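Local coordinates for protein N-(5'-phosphoribosyl)anthranilate isomerase (Pyrococcus furiosus, PDB 4AAJ) that catalyses the isomerisation of N-(5-phospho-beta-D-ribosyl)anthranilate to 1-(2-carboxyphenylamino)-1-deoxy-D-ribulose 5-phosphate, the third of five steps from chorismate to L-tryptophan, at residues I36-A41 with S68-F73; E132-R137 with L164-L169; G27-E32 with R54-E59; F117-F122 with A147-L152; V46-N51 with V72-T77. One frame throughout, in Å; residues are numbered along the deposited sequence.

Overall arrangement
Contacts 4 and 5 join neighbouring parallel strands of the closed eight-stranded sheet of this TIM barrel; Phe73 of contact 5 packs on Phe117 and Met119 of contact 4, and the centres lie about 14 Å apart. Contact 1 shares Val72 and Phe73 with contact 5 and uses helix 31-38, whose N-terminal end belongs to contact 3. Contacts 3 and 5, centres about 9 Å apart, touch through Ile56 and Val46. Contacts 1, 3 and 5 interleave along the chain before contacts 4 and 2. Contact 2, between outer helices, lies about 31 Å from contact 1, centre to centre, across the barrel. Together they join sheet, loops and helix layer of one single-chain barrel.

Contact 1: residues I36-A41 with S68-F73; sequences IVEKHA and SAIPVF
Glu38 and Ile70 lean across one another at a slant, the aliphatic part of the glutamate passing beside the isoleucine while its carboxylate goes on to the backbone. Beyond CG the glutamate chain is extended (chi2 -179°), which carries OE2 to the loop at Ser68 and Ala69. There Ala69 N donates to Glu38 OE2 at 2.6 Å, and the oxygen receives it on its anti lone pair, the one turned away from OE1. A single carboxylate oxygen thus ties segment 36-41 to the loop that leads into a strand. The loop has its own brace: Ser68 OG donates to Ile70 O at 2.8 Å.

Ile70 supplies the apolar half of the contact. With CG1 lodged between the backbone N and the carbonyl carbon (chi1 62°), its CD1 reaches across to segment 36-41, lying 4.1 Å from Glu38 CA and 4.4 Å from Val37 CG2. The other branch, CG2, comes to 3.7 Å from Ala41 O. Ala41 CB also meets CD1, so one methyl is shared by Val37, Glu38 and Ala41.

In this TIM barrel the contact joins the C-terminal end of helix 31-38 to the start of strand 72-76. Val37 and Ala41 also rest on Ile25 of strand 22-25, and Val72 packs against Thr44 and Val46 of strand 43-47, which lies between those two strands in the sheet.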
# COMPACT_ATOMS: atom_id res chain seq x y z
N ILE A 36 12.43 5.96 -11.60
CA ILE A 36 12.79 6.66 -10.37
C ILE A 36 12.61 5.78 -9.12
O ILE A 36 13.55 5.65 -8.32
CB ILE A 36 12.00 7.99 -10.24
CG1 ILE A 36 12.24 8.88 -11.47
CG2 ILE A 36 12.37 8.72 -8.96
CD1 ILE A 36 11.22 10.00 -11.65
N VAL A 37 11.43 5.18 -8.96
CA VAL A 37 11.13 4.37 -7.77
C VAL A 37 11.88 3.03 -7.76
O VAL A 37 12.31 2.56 -6.71
CB VAL A 37 9.60 4.20 -7.52
CG1 VAL A 37 8.91 5.55 -7.47
CG2 VAL A 37 8.95 3.31 -8.57
N GLU A 38 12.05 2.44 -8.95
CA GLU A 38 12.80 1.20 -9.12
C GLU A 38 14.23 1.26 -8.59
O GLU A 38 14.80 0.22 -8.28
CB GLU A 38 12.90 0.86 -10.60
CG GLU A 38 11.91 -0.18 -11.08
CD GLU A 38 12.10 -0.48 -12.54
OE1 GLU A 38 12.69 0.36 -13.25
OE2 GLU A 38 11.65 -1.55 -12.98
N LYS A 39 14.79 2.46 -8.53
CA LYS A 39 16.18 2.64 -8.07
C LYS A 39 16.37 2.29 -6.59
O LYS A 39 17.40 1.71 -6.23
CB LYS A 39 16.67 4.07 -8.34
CG LYS A 39 16.97 4.34 -9.80
CD LYS A 39 17.97 5.48 -9.97
CE LYS A 39 18.31 5.72 -11.43
NZ LYS A 39 17.16 6.27 -12.21
N HIS A 40 15.39 2.62 -5.75
CA HIS A 40 15.54 2.49 -4.30
C HIS A 40 14.42 1.77 -3.57
O HIS A 40 14.65 1.19 -2.51
CB HIS A 40 15.78 3.86 -3.66
CG HIS A 40 17.04 4.55 -4.14
ND1 HIS A 40 18.27 4.02 -3.98
CD2 HIS A 40 17.23 5.77 -4.79
CE1 HIS A 40 19.19 4.85 -4.50
NE2 HIS A 40 18.55 5.92 -4.99
N ALA A 41 13.21 1.78 -4.12
CA ALA A 41 12.04 1.18 -3.44
C ALA A 41 11.93 -0.34 -3.56
O ALA A 41 12.44 -0.94 -4.51
CB ALA A 41 10.76 1.84 -3.92
N SER A 68 8.51 -3.49 -14.97
CA SER A 68 9.04 -3.25 -13.64
C SER A 68 9.93 -4.37 -13.10
O SER A 68 9.63 -5.55 -13.24
CB SER A 68 7.89 -2.99 -12.67
OG SER A 68 8.40 -2.66 -11.39
N ALA A 69 11.01 -3.97 -12.45
CA ALA A 69 11.91 -4.91 -11.78
C ALA A 69 11.48 -5.16 -10.33
O ALA A 69 12.06 -6.00 -9.64
CB ALA A 69 13.34 -4.40 -11.84
N ILE A 70 10.47 -4.43 -9.86
CA ILE A 70 9.96 -4.58 -8.48
C ILE A 70 8.45 -4.87 -8.51
O ILE A 70 7.79 -4.59 -9.49
CB ILE A 70 10.28 -3.33 -7.60
CG1 ILE A 70 9.60 -2.05 -8.13
CG2 ILE A 70 11.80 -3.17 -7.42
CD1 ILE A 70 9.78 -0.83 -7.24
N PRO A 71 7.91 -5.49 -7.44
CA PRO A 71 6.46 -5.72 -7.41
C PRO A 71 5.68 -4.43 -7.64
O PRO A 71 5.97 -3.40 -7.02
CB PRO A 71 6.23 -6.23 -5.99
CG PRO A 71 7.51 -6.97 -5.69
CD PRO A 71 8.59 -6.13 -6.30
N VAL A 72 4.71 -4.50 -8.54
CA VAL A 72 3.79 -3.39 -8.77
C VAL A 72 2.40 -3.81 -8.30
O VAL A 72 1.79 -4.74 -8.84
CB VAL A 72 3.75 -3.01 -10.27
CG1 VAL A 72 2.74 -1.88 -10.53
CG2 VAL A 72 5.13 -2.57 -10.72
N PHE A 73 1.91 -3.13 -7.28
CA PHE A 73 0.57 -3.41 -6.77
C PHE A 73 -0.47 -2.72 -7.66
O PHE A 73 -0.35 -1.54 -7.94
CB PHE A 73 0.46 -2.93 -5.32
CG PHE A 73 1.09 -3.89 -4.34
CD1 PHE A 73 2.47 -3.88 -4.11
CD2 PHE A 73 0.30 -4.82 -3.67
CE1 PHE A 73 3.05 -4.81 -3.22
CE2 PHE A 73 0.86 -5.74 -2.78
CZ PHE A 73 2.24 -5.73 -2.56

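Contact 2: residues E132-R137 with L164-L169; sequences EEDANR and LRVSSL
Ala135 and Val166 bring the two helices together, their CA atoms 5.1 Å apart, where the axes of 132-137 and 165-169 approach to 8.3 Å and cross at -54°. The small alanine lets the backbones come this near. Its CB faces the neighbouring helix and meets Leu169 CB at 3.7 Å, while Val166 CG1 comes up against the backbone, 3.8 Å from Ala135 N. The second valine branch, CG2, touches Asp134 CB, so that Val166 straddles two successive residues of the opposing helix.

Such apolar seams between adjacent helices of the outer layer are part of the (beta/alpha)8 barrel, and here helix 131-144 meets helix 165-173, the next one along the chain. Farther toward the N-terminal end of 132-137, Leu169 continues the seam: its CG stands anti to the carbonyl carbon (chi1 -60°), and CD1 lies over the backbone, 3.7 Å from Glu132 CA. Leu169 also packs on Pro131.

The Asp134 carboxylate turns to Ser128, whose OG is hydrogen-bonded to OD2, leaving its CB to the valine. Glu132 OE1 and Arg165 NH2 carry opposite charges but remain 5.7 Å apart, too far for a direct ion pair.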
# COMPACT_ATOMS: atom_id res chain seq x y z
N GLU A 132 -5.65 0.20 22.96
CA GLU A 132 -5.55 -1.25 23.13
C GLU A 132 -6.78 -1.99 22.59
O GLU A 132 -6.64 -3.06 21.97
CB GLU A 132 -5.34 -1.58 24.61
CG GLU A 132 -5.02 -3.05 24.90
CD GLU A 132 -3.60 -3.42 24.55
OE1 GLU A 132 -2.66 -2.93 25.22
OE2 GLU A 132 -3.41 -4.21 23.59
N GLU A 133 -7.96 -1.42 22.81
CA GLU A 133 -9.21 -2.04 22.40
C GLU A 133 -9.51 -1.82 20.92
O GLU A 133 -10.04 -2.71 20.26
CB GLU A 133 -10.36 -1.56 23.27
CG GLU A 133 -10.31 -2.15 24.67
CD GLU A 133 -10.66 -1.14 25.75
OE1 GLU A 133 -11.43 -0.21 25.46
OE2 GLU A 133 -10.14 -1.29 26.89
N ASP A 134 -9.16 -0.64 20.42
CA ASP A 134 -9.27 -0.35 18.99
C ASP A 134 -8.34 -1.24 18.16
O ASP A 134 -8.71 -1.68 17.08
CB ASP A 134 -9.02 1.13 18.69
CG ASP A 134 -10.24 2.00 18.96
OD1 ASP A 134 -11.35 1.45 19.14
OD2 ASP A 134 -10.09 3.24 18.98
N ALA A 135 -7.14 -1.50 18.69
CA ALA A 135 -6.19 -2.42 18.06
C ALA A 135 -6.75 -3.83 18.02
O ALA A 135 -6.71 -4.49 16.97
CB ALA A 135 -4.85 -2.39 18.77
N ASN A 136 -7.28 -4.30 19.15
CA ASN A 136 -7.87 -5.64 19.21
C ASN A 136 -9.10 -5.78 18.30
O ASN A 136 -9.32 -6.83 17.70
CB ASN A 136 -8.20 -6.02 20.66
CG ASN A 136 -6.97 -6.49 21.43
OD1 ASN A 136 -6.00 -6.98 20.84
ND2 ASN A 136 -7.01 -6.36 22.75
N ARG A 137 -9.87 -4.70 18.17
CA ARG A 137 -11.02 -4.69 17.27
C ARG A 137 -10.61 -4.79 15.79
O ARG A 137 -11.19 -5.56 15.03
CB ARG A 137 -11.84 -3.41 17.46
CG ARG A 137 -13.12 -3.39 16.64
CD ARG A 137 -13.42 -2.00 16.13
NE ARG A 137 -13.96 -2.05 14.77
CZ ARG A 137 -14.49 -1.02 14.11
NH1 ARG A 137 -14.59 0.18 14.69
NH2 ARG A 137 -14.95 -1.19 12.87
N LEU A 164 -1.05 7.35 16.49
CA LEU A 164 -0.19 6.25 16.04
C LEU A 164 -0.23 5.08 17.02
O LEU A 164 0.42 4.05 16.80
CB LEU A 164 1.26 6.73 15.90
CG LEU A 164 1.62 7.83 14.90
CD1 LEU A 164 3.06 8.26 15.14
CD2 LEU A 164 1.44 7.38 13.46
N ARG A 165 -0.97 5.26 18.11
CA ARG A 165 -1.04 4.26 19.17
C ARG A 165 -1.72 2.96 18.74
O ARG A 165 -1.25 1.88 19.08
CB ARG A 165 -1.71 4.84 20.42
CG ARG A 165 -0.80 5.74 21.26
CD ARG A 165 0.37 4.96 21.85
NE ARG A 165 -0.08 3.90 22.76
CZ ARG A 165 0.59 2.77 22.99
NH1 ARG A 165 1.74 2.53 22.38
NH2 ARG A 165 0.09 1.88 23.84
N VAL A 166 -2.83 3.08 18.01
CA VAL A 166 -3.53 1.89 17.51
C VAL A 166 -2.57 1.14 16.59
O VAL A 166 -2.38 -0.08 16.73
CB VAL A 166 -4.84 2.23 16.77
CG1 VAL A 166 -5.52 0.96 16.27
CG2 VAL A 166 -5.80 3.00 17.68
N SER A 167 -1.96 1.88 15.66
CA SER A 167 -1.02 1.30 14.69
C SER A 167 0.13 0.53 15.36
O SER A 167 0.43 -0.59 14.96
CB SER A 167 -0.50 2.37 13.73
OG SER A 167 -1.54 2.78 12.85
N SER A 168 0.74 1.14 16.38
CA SER A 168 1.79 0.52 17.20
C SER A 168 1.44 -0.88 17.69
O SER A 168 2.27 -1.79 17.62
CB SER A 168 2.09 1.40 18.42
OG SER A 168 3.05 2.40 18.10
N LEU A 169 0.21 -1.03 18.17
CA LEU A 169 -0.25 -2.27 18.80
C LEU A 169 -0.71 -3.33 17.80
O LEU A 169 -0.56 -4.54 18.06
CB LEU A 169 -1.36 -1.96 19.80
CG LEU A 169 -0.97 -1.01 20.94
CD1 LEU A 169 -2.23 -0.47 21.60
CD2 LEU A 169 -0.06 -1.69 21.96

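Contact 3: residues G27-E32 with R54-E59; sequences GIKSLE and RRIPLE. With SO4 (sulfate ion), chain D.
Arg54 spends two nitrogens on a single oxygen: NE and NH2 both donate side-on to Gly27 O, at 2.7 Å and 2.8 Å. The contact joins two loops that follow successive strands of the TIM barrel and lead into helices 31-38 and 58-67. The acceptor lies close to the guanidinium plane, 12° out of it, and Lys211 NZ also donates to it. Bends at chi2 and chi3 (-47° and -69°) fold the arginine back. Arg54 NH1 bonds Gly209 O, and a sulfate lies about 3 Å from the Arg54 side chain.

One guanidinium face is covered by Lys29, whose chain crosses Arg54 at about a right angle and sets CD 3.5 Å above the plane, over its centre. Lys29 NZ continues to Lys53 O and, through a water, to Arg55 O. A second water links Ile28 O with Arg54 O, while Ile56 CG2 packs against Lys29 CB at 3.8 Å.

Ser30 is the N-cap of helix 31-38, its OG bonded to Glu33 N. Here sits another sulfate, like the first probably from the crystallisation liquor, also bound by Lys60 NZ: Leu31 N donates to its O1 at 3.0 Å and Glu32 N to its O3 at 2.7 Å.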
# COMPACT_ATOMS: atom_id res chain seq x y z
N GLY A 27 1.31 4.98 -6.17
CA GLY A 27 0.62 5.93 -7.05
C GLY A 27 1.49 6.53 -8.13
O GLY A 27 1.49 7.75 -8.32
N ILE A 28 2.25 5.69 -8.83
CA ILE A 28 2.99 6.18 -10.01
C ILE A 28 2.12 6.13 -11.26
O ILE A 28 1.20 5.29 -11.38
CB ILE A 28 4.35 5.44 -10.21
CG1 ILE A 28 4.12 3.95 -10.50
CG2 ILE A 28 5.28 5.69 -9.03
CD1 ILE A 28 5.38 3.23 -10.99
N LYS A 29 2.39 7.04 -12.20
CA LYS A 29 1.55 7.20 -13.37
C LYS A 29 2.27 7.03 -14.71
O LYS A 29 1.64 7.04 -15.76
CB LYS A 29 0.86 8.57 -13.35
CG LYS A 29 -0.02 8.80 -12.12
CD LYS A 29 -0.74 10.14 -12.20
CE LYS A 29 -1.93 10.06 -13.15
NZ LYS A 29 -2.83 11.23 -12.97
N SER A 30 3.59 6.84 -14.66
CA SER A 30 4.37 6.74 -15.89
C SER A 30 5.53 5.78 -15.74
O SER A 30 6.02 5.53 -14.63
CB SER A 30 4.93 8.12 -16.26
OG SER A 30 5.74 8.62 -15.21
N LEU A 31 5.99 5.25 -16.87
CA LEU A 31 7.25 4.51 -16.93
C LEU A 31 8.43 5.33 -16.40
O LEU A 31 9.36 4.78 -15.81
CB LEU A 31 7.51 3.98 -18.35
CG LEU A 31 6.50 2.96 -18.88
CD1 LEU A 31 6.53 2.87 -20.40
CD2 LEU A 31 6.73 1.59 -18.26
N GLU A 32 8.39 6.65 -16.60
CA GLU A 32 9.41 7.55 -16.06
C GLU A 32 9.47 7.49 -14.53
O GLU A 32 10.54 7.36 -13.94
CB GLU A 32 9.18 8.99 -16.56
CG GLU A 32 10.32 9.96 -16.27
CD GLU A 32 11.56 9.73 -17.12
OE1 GLU A 32 11.60 8.75 -17.91
OE2 GLU A 32 12.52 10.53 -17.00
N ARG A 54 -4.54 9.94 -8.98
CA ARG A 54 -3.47 9.06 -9.44
C ARG A 54 -3.93 7.99 -10.41
O ARG A 54 -3.10 7.21 -10.89
CB ARG A 54 -2.76 8.38 -8.25
CG ARG A 54 -2.15 9.31 -7.21
CD ARG A 54 -1.34 10.44 -7.80
NE ARG A 54 -0.10 9.98 -8.44
CZ ARG A 54 0.77 10.77 -9.05
NH1 ARG A 54 0.55 12.08 -9.12
NH2 ARG A 54 1.87 10.25 -9.59
N ARG A 55 -5.24 7.93 -10.69
CA ARG A 55 -5.79 6.90 -11.58
C ARG A 55 -5.13 6.92 -12.96
O ARG A 55 -4.83 8.00 -13.50
CB ARG A 55 -7.31 7.01 -11.76
CG ARG A 55 -7.75 8.22 -12.57
CD ARG A 55 -9.26 8.31 -12.68
NE ARG A 55 -9.85 7.09 -13.23
CZ ARG A 55 -11.03 6.60 -12.86
NH1 ARG A 55 -11.74 7.24 -11.93
NH2 ARG A 55 -11.50 5.50 -13.42
N ILE A 56 -4.89 5.73 -13.48
CA ILE A 56 -4.37 5.54 -14.85
C ILE A 56 -5.20 4.52 -15.63
O ILE A 56 -5.87 3.64 -15.05
CB ILE A 56 -2.86 5.19 -14.86
CG1 ILE A 56 -2.62 3.79 -14.26
CG2 ILE A 56 -2.04 6.27 -14.17
CD1 ILE A 56 -1.17 3.33 -14.35
N PRO A 57 -5.20 4.61 -16.98
CA PRO A 57 -5.88 3.65 -17.82
C PRO A 57 -5.20 2.27 -17.72
O PRO A 57 -4.03 2.20 -17.33
CB PRO A 57 -5.71 4.22 -19.25
CG PRO A 57 -5.24 5.62 -19.08
CD PRO A 57 -4.57 5.71 -17.75
N LEU A 58 -5.92 1.21 -18.07
CA LEU A 58 -5.40 -0.16 -17.97
C LEU A 58 -4.16 -0.38 -18.85
O LEU A 58 -3.25 -1.12 -18.47
CB LEU A 58 -6.48 -1.19 -18.27
CG LEU A 58 -7.65 -1.22 -17.27
CD1 LEU A 58 -8.69 -2.25 -17.68
CD2 LEU A 58 -7.20 -1.44 -15.83
N GLU A 59 -4.11 0.29 -20.01
CA GLU A 59 -2.91 0.18 -20.87
C GLU A 59 -1.65 0.71 -20.18
O GLU A 59 -0.58 0.10 -20.26
CB GLU A 59 -3.13 0.89 -22.22
CG GLU A 59 -1.85 1.14 -23.03
CD GLU A 59 -1.09 -0.13 -23.39
OE1 GLU A 59 -1.73 -1.17 -23.64
OE2 GLU A 59 0.16 -0.07 -23.44
S SO4 D . 6.05 7.51 -19.82
O1 SO4 D . 5.16 6.35 -19.57
O2 SO4 D . 6.81 7.25 -21.06
O3 SO4 D . 7.01 7.72 -18.72
O4 SO4 D . 5.21 8.72 -19.97
O HOH W 1 -1.12 5.50 -9.93
O HOH W 2 -5.21 10.75 -13.39

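Contact 4: residues F117-F122 with A147-L152; sequences FVMKAF and ADMVLL
The Phe117 ring carries Asp148 CB on one face, 3.6 Å from the centroid and 11° off the normal, a CH-pi contact; Met149 CB approaches the same ring obliquely. The Phe122 ring has Leu151 O near its plane, at the edge, and Val150 CG1 at 3.9 Å from Phe122 CD1.

Parallel strands 117-123 and 149-153 pair in register from Met119 with Met149 to Phe122 with Leu152. Met149 N donates to Val118 O, Lys120 N to Met149 O, Leu151 N to Lys120 O at 2.8 Å, and Phe122 N to Leu151 O. On the face bearing Met119, Met149 and Leu151, the two methionines run side by side, Met119 SD 3.6 Å from Met149 CG.

Ahead of the first pair a side chain replaces a backbone acceptor: Val118 N donates almost straight (169°) to the anti lone pair of Asp148 OD2, 2.8 Å away. That oxygen also forms a salt bridge with Lys111, which probably stabilises the negative charge where the two strands of this beta-alpha-beta unit begin.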
# COMPACT_ATOMS: atom_id res chain seq x y z
N PHE A 117 -0.75 -11.95 -4.98
CA PHE A 117 -0.45 -11.55 -3.61
C PHE A 117 -1.39 -10.40 -3.25
O PHE A 117 -1.46 -9.42 -3.99
CB PHE A 117 1.00 -11.08 -3.55
CG PHE A 117 1.46 -10.64 -2.18
CD1 PHE A 117 1.09 -9.40 -1.66
CD2 PHE A 117 2.32 -11.45 -1.43
CE1 PHE A 117 1.52 -8.98 -0.41
CE2 PHE A 117 2.77 -11.04 -0.18
CZ PHE A 117 2.38 -9.80 0.33
N VAL A 118 -2.09 -10.52 -2.13
CA VAL A 118 -3.11 -9.54 -1.76
C VAL A 118 -2.74 -8.72 -0.54
O VAL A 118 -2.56 -9.25 0.57
CB VAL A 118 -4.49 -10.20 -1.51
CG1 VAL A 118 -5.53 -9.13 -1.17
CG2 VAL A 118 -4.94 -10.99 -2.73
N MET A 119 -2.65 -7.40 -0.73
CA MET A 119 -2.53 -6.51 0.40
C MET A 119 -3.87 -5.84 0.59
O MET A 119 -4.45 -5.31 -0.36
CB MET A 119 -1.43 -5.47 0.19
CG MET A 119 -1.30 -4.51 1.37
SD MET A 119 0.35 -3.81 1.57
CE MET A 119 0.50 -2.99 -0.02
N LYS A 120 -4.41 -5.92 1.80
CA LYS A 120 -5.68 -5.25 2.09
C LYS A 120 -5.46 -4.07 3.02
O LYS A 120 -4.69 -4.16 3.99
CB LYS A 120 -6.76 -6.20 2.65
CG LYS A 120 -8.02 -5.42 3.04
CD LYS A 120 -9.27 -6.24 3.25
CE LYS A 120 -10.28 -5.41 4.04
NZ LYS A 120 -11.11 -4.51 3.20
N ALA A 121 -6.12 -2.96 2.71
CA ALA A 121 -6.06 -1.73 3.47
C ALA A 121 -7.14 -1.66 4.54
O ALA A 121 -8.31 -1.95 4.28
CB ALA A 121 -6.21 -0.53 2.55
N PHE A 122 -6.73 -1.28 5.75
CA PHE A 122 -7.65 -1.09 6.86
C PHE A 122 -7.45 0.31 7.42
O PHE A 122 -6.32 0.77 7.64
CB PHE A 122 -7.41 -2.16 7.95
CG PHE A 122 -7.74 -3.57 7.52
CD1 PHE A 122 -6.78 -4.36 6.88
CD2 PHE A 122 -8.99 -4.12 7.77
CE1 PHE A 122 -7.06 -5.66 6.50
CE2 PHE A 122 -9.29 -5.42 7.38
CZ PHE A 122 -8.32 -6.20 6.74
N ALA A 147 -5.77 -11.90 3.93
CA ALA A 147 -4.84 -11.08 3.16
C ALA A 147 -3.40 -11.48 3.44
O ALA A 147 -3.06 -11.84 4.56
CB ALA A 147 -5.07 -9.60 3.44
N ASP A 148 -2.56 -11.42 2.40
CA ASP A 148 -1.13 -11.69 2.52
C ASP A 148 -0.36 -10.60 3.25
O ASP A 148 0.71 -10.85 3.80
CB ASP A 148 -0.53 -11.90 1.13
CG ASP A 148 -1.13 -13.10 0.42
OD1 ASP A 148 -0.91 -14.23 0.90
OD2 ASP A 148 -1.85 -12.90 -0.59
N MET A 149 -0.87 -9.37 3.21
CA MET A 149 -0.25 -8.26 3.93
C MET A 149 -1.33 -7.27 4.33
O MET A 149 -2.32 -7.12 3.61
CB MET A 149 0.83 -7.57 3.07
CG MET A 149 1.59 -6.42 3.75
SD MET A 149 2.33 -6.81 5.37
CE MET A 149 3.55 -8.03 4.86
N VAL A 150 -1.14 -6.63 5.47
CA VAL A 150 -2.07 -5.62 5.95
C VAL A 150 -1.47 -4.24 5.74
O VAL A 150 -0.32 -3.97 6.10
CB VAL A 150 -2.41 -5.84 7.46
CG1 VAL A 150 -3.02 -4.59 8.06
CG2 VAL A 150 -3.35 -7.01 7.64
N LEU A 151 -2.26 -3.35 5.16
CA LEU A 151 -1.86 -1.96 5.05
C LEU A 151 -2.77 -1.18 5.98
O LEU A 151 -3.98 -1.39 5.97
CB LEU A 151 -1.99 -1.47 3.60
CG LEU A 151 -1.82 0.03 3.33
CD1 LEU A 151 -0.39 0.50 3.53
CD2 LEU A 151 -2.28 0.35 1.91
N LEU A 152 -2.18 -0.33 6.82
CA LEU A 152 -2.96 0.51 7.75
C LEU A 152 -2.91 1.95 7.28
O LEU A 152 -1.82 2.53 7.16
CB LEU A 152 -2.42 0.40 9.18
CG LEU A 152 -2.44 -0.97 9.87
CD1 LEU A 152 -1.94 -0.81 11.31
CD2 LEU A 152 -3.81 -1.61 9.84

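Contact 5: residues V46-N51 with V72-T77; sequences VVVNSN and VFLVST
Val46 opens the backbone ladder between the strands: its N donates to Phe73 O, and its O accepts from Val75 N, both at 2.8 Å. Val48 N to Val75 O, at 3.0 Å, is the third rung. Val47 CA adds a CA-H...O contact to the same Val75 O.

Side-chain hydroxyls take over where the ladder ends. Val48 O is gripped by two of them, Ser76 OG and Ser50 OG, each at 2.8 Å and arriving from opposite faces of the carbonyl plane. Ser76 holds its OG anti to the backbone N (chi1 -171°), directed across to the other strand. Ser76 OG also accepts from Met78 N, just past the strand. Ser50 OG in turn accepts from Thr77 N at 3.0 Å. Two waters extend the network, joining Thr77 OG1 to Asn49 O and to Asn51 N.

Apolar contacts line the side facing the helices. Val46 CG2 lies 4.0 Å from Val72 CG1, and Val48 meets Leu74 at about a right angle, Val48 CG2 to Leu74 CD1 3.7 Å. Ala61 and Ile64 of helix 58-67 cover Val46, whereas Trp84 and Ala87 of helix 81-91 cover Leu74.

Strand 43-47, helix 58-67 and strand 72-76 form a beta-alpha-beta unit, the element from which the TIM barrel is built, with the hydroxyl network at the C-terminal ends of its strands.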
# COMPACT_ATOMS: atom_id res chain seq x y z
N VAL A 46 0.14 1.12 -8.82
CA VAL A 46 -0.59 1.91 -9.82
C VAL A 46 -2.07 1.89 -9.44
O VAL A 46 -2.61 0.84 -9.09
CB VAL A 46 -0.38 1.40 -11.26
CG1 VAL A 46 1.05 1.67 -11.73
CG2 VAL A 46 -0.76 -0.07 -11.45
N VAL A 47 -2.70 3.06 -9.49
CA VAL A 47 -4.10 3.20 -9.09
C VAL A 47 -4.98 3.07 -10.34
O VAL A 47 -4.77 3.76 -11.34
CB VAL A 47 -4.37 4.56 -8.39
CG1 VAL A 47 -5.87 4.74 -8.07
CG2 VAL A 47 -3.52 4.70 -7.13
N VAL A 48 -5.94 2.15 -10.29
CA VAL A 48 -6.91 1.96 -11.38
C VAL A 48 -8.33 1.95 -10.83
O VAL A 48 -8.54 1.58 -9.68
CB VAL A 48 -6.70 0.68 -12.23
CG1 VAL A 48 -5.32 0.66 -12.85
CG2 VAL A 48 -7.00 -0.62 -11.45
N ASN A 49 -9.29 2.35 -11.67
CA ASN A 49 -10.72 2.20 -11.35
C ASN A 49 -11.06 2.70 -9.95
O ASN A 49 -11.80 2.05 -9.20
CB ASN A 49 -11.17 0.75 -11.56
CG ASN A 49 -11.01 0.32 -13.00
OD1 ASN A 49 -10.80 1.16 -13.89
ND2 ASN A 49 -11.08 -0.98 -13.23
N SER A 50 -10.51 3.87 -9.63
CA SER A 50 -10.75 4.53 -8.35
C SER A 50 -10.91 6.02 -8.56
O SER A 50 -10.28 6.59 -9.45
CB SER A 50 -9.58 4.32 -7.40
OG SER A 50 -9.24 2.96 -7.31
N ASN A 51 -11.71 6.65 -7.70
CA ASN A 51 -11.83 8.10 -7.70
C ASN A 51 -10.59 8.77 -7.09
O ASN A 51 -10.58 9.18 -5.93
CB ASN A 51 -13.11 8.53 -6.98
CG ASN A 51 -13.53 9.95 -7.33
OD1 ASN A 51 -13.08 10.52 -8.32
ND2 ASN A 51 -14.41 10.52 -6.50
N VAL A 72 4.71 -4.50 -8.54
CA VAL A 72 3.79 -3.39 -8.77
C VAL A 72 2.40 -3.81 -8.30
O VAL A 72 1.79 -4.74 -8.84
CB VAL A 72 3.75 -3.01 -10.27
CG1 VAL A 72 2.74 -1.88 -10.53
CG2 VAL A 72 5.13 -2.57 -10.72
N PHE A 73 1.91 -3.13 -7.28
CA PHE A 73 0.57 -3.41 -6.77
C PHE A 73 -0.47 -2.72 -7.66
O PHE A 73 -0.35 -1.54 -7.94
CB PHE A 73 0.46 -2.93 -5.32
CG PHE A 73 1.09 -3.89 -4.34
CD1 PHE A 73 2.47 -3.88 -4.11
CD2 PHE A 73 0.30 -4.82 -3.67
CE1 PHE A 73 3.05 -4.81 -3.22
CE2 PHE A 73 0.86 -5.74 -2.78
CZ PHE A 73 2.24 -5.73 -2.56
N LEU A 74 -1.47 -3.48 -8.08
CA LEU A 74 -2.67 -2.89 -8.71
C LEU A 74 -3.58 -2.42 -7.58
O LEU A 74 -4.12 -3.24 -6.84
CB LEU A 74 -3.35 -3.94 -9.57
CG LEU A 74 -4.48 -3.50 -10.50
CD1 LEU A 74 -3.87 -2.67 -11.63
CD2 LEU A 74 -5.22 -4.73 -11.03
N VAL A 75 -3.71 -1.10 -7.42
CA VAL A 75 -4.35 -0.49 -6.25
C VAL A 75 -5.72 -0.00 -6.69
O VAL A 75 -5.81 0.72 -7.67
CB VAL A 75 -3.55 0.72 -5.75
CG1 VAL A 75 -4.18 1.34 -4.51
CG2 VAL A 75 -2.09 0.34 -5.47
N SER A 76 -6.76 -0.39 -5.97
CA SER A 76 -8.10 0.05 -6.37
C SER A 76 -9.10 0.02 -5.21
O SER A 76 -8.92 -0.71 -4.23
CB SER A 76 -8.61 -0.84 -7.49
OG SER A 76 -9.82 -0.33 -8.05
N THR A 77 -10.15 0.83 -5.36
CA THR A 77 -11.27 0.80 -4.43
C THR A 77 -12.39 -0.11 -4.93
O THR A 77 -13.46 -0.17 -4.32
CB THR A 77 -11.82 2.23 -4.21
OG1 THR A 77 -12.15 2.79 -5.48
CG2 THR A 77 -10.77 3.11 -3.53
O HOH W 3 -13.91 1.98 -7.37
O HOH W 4 -12.77 5.43 -5.39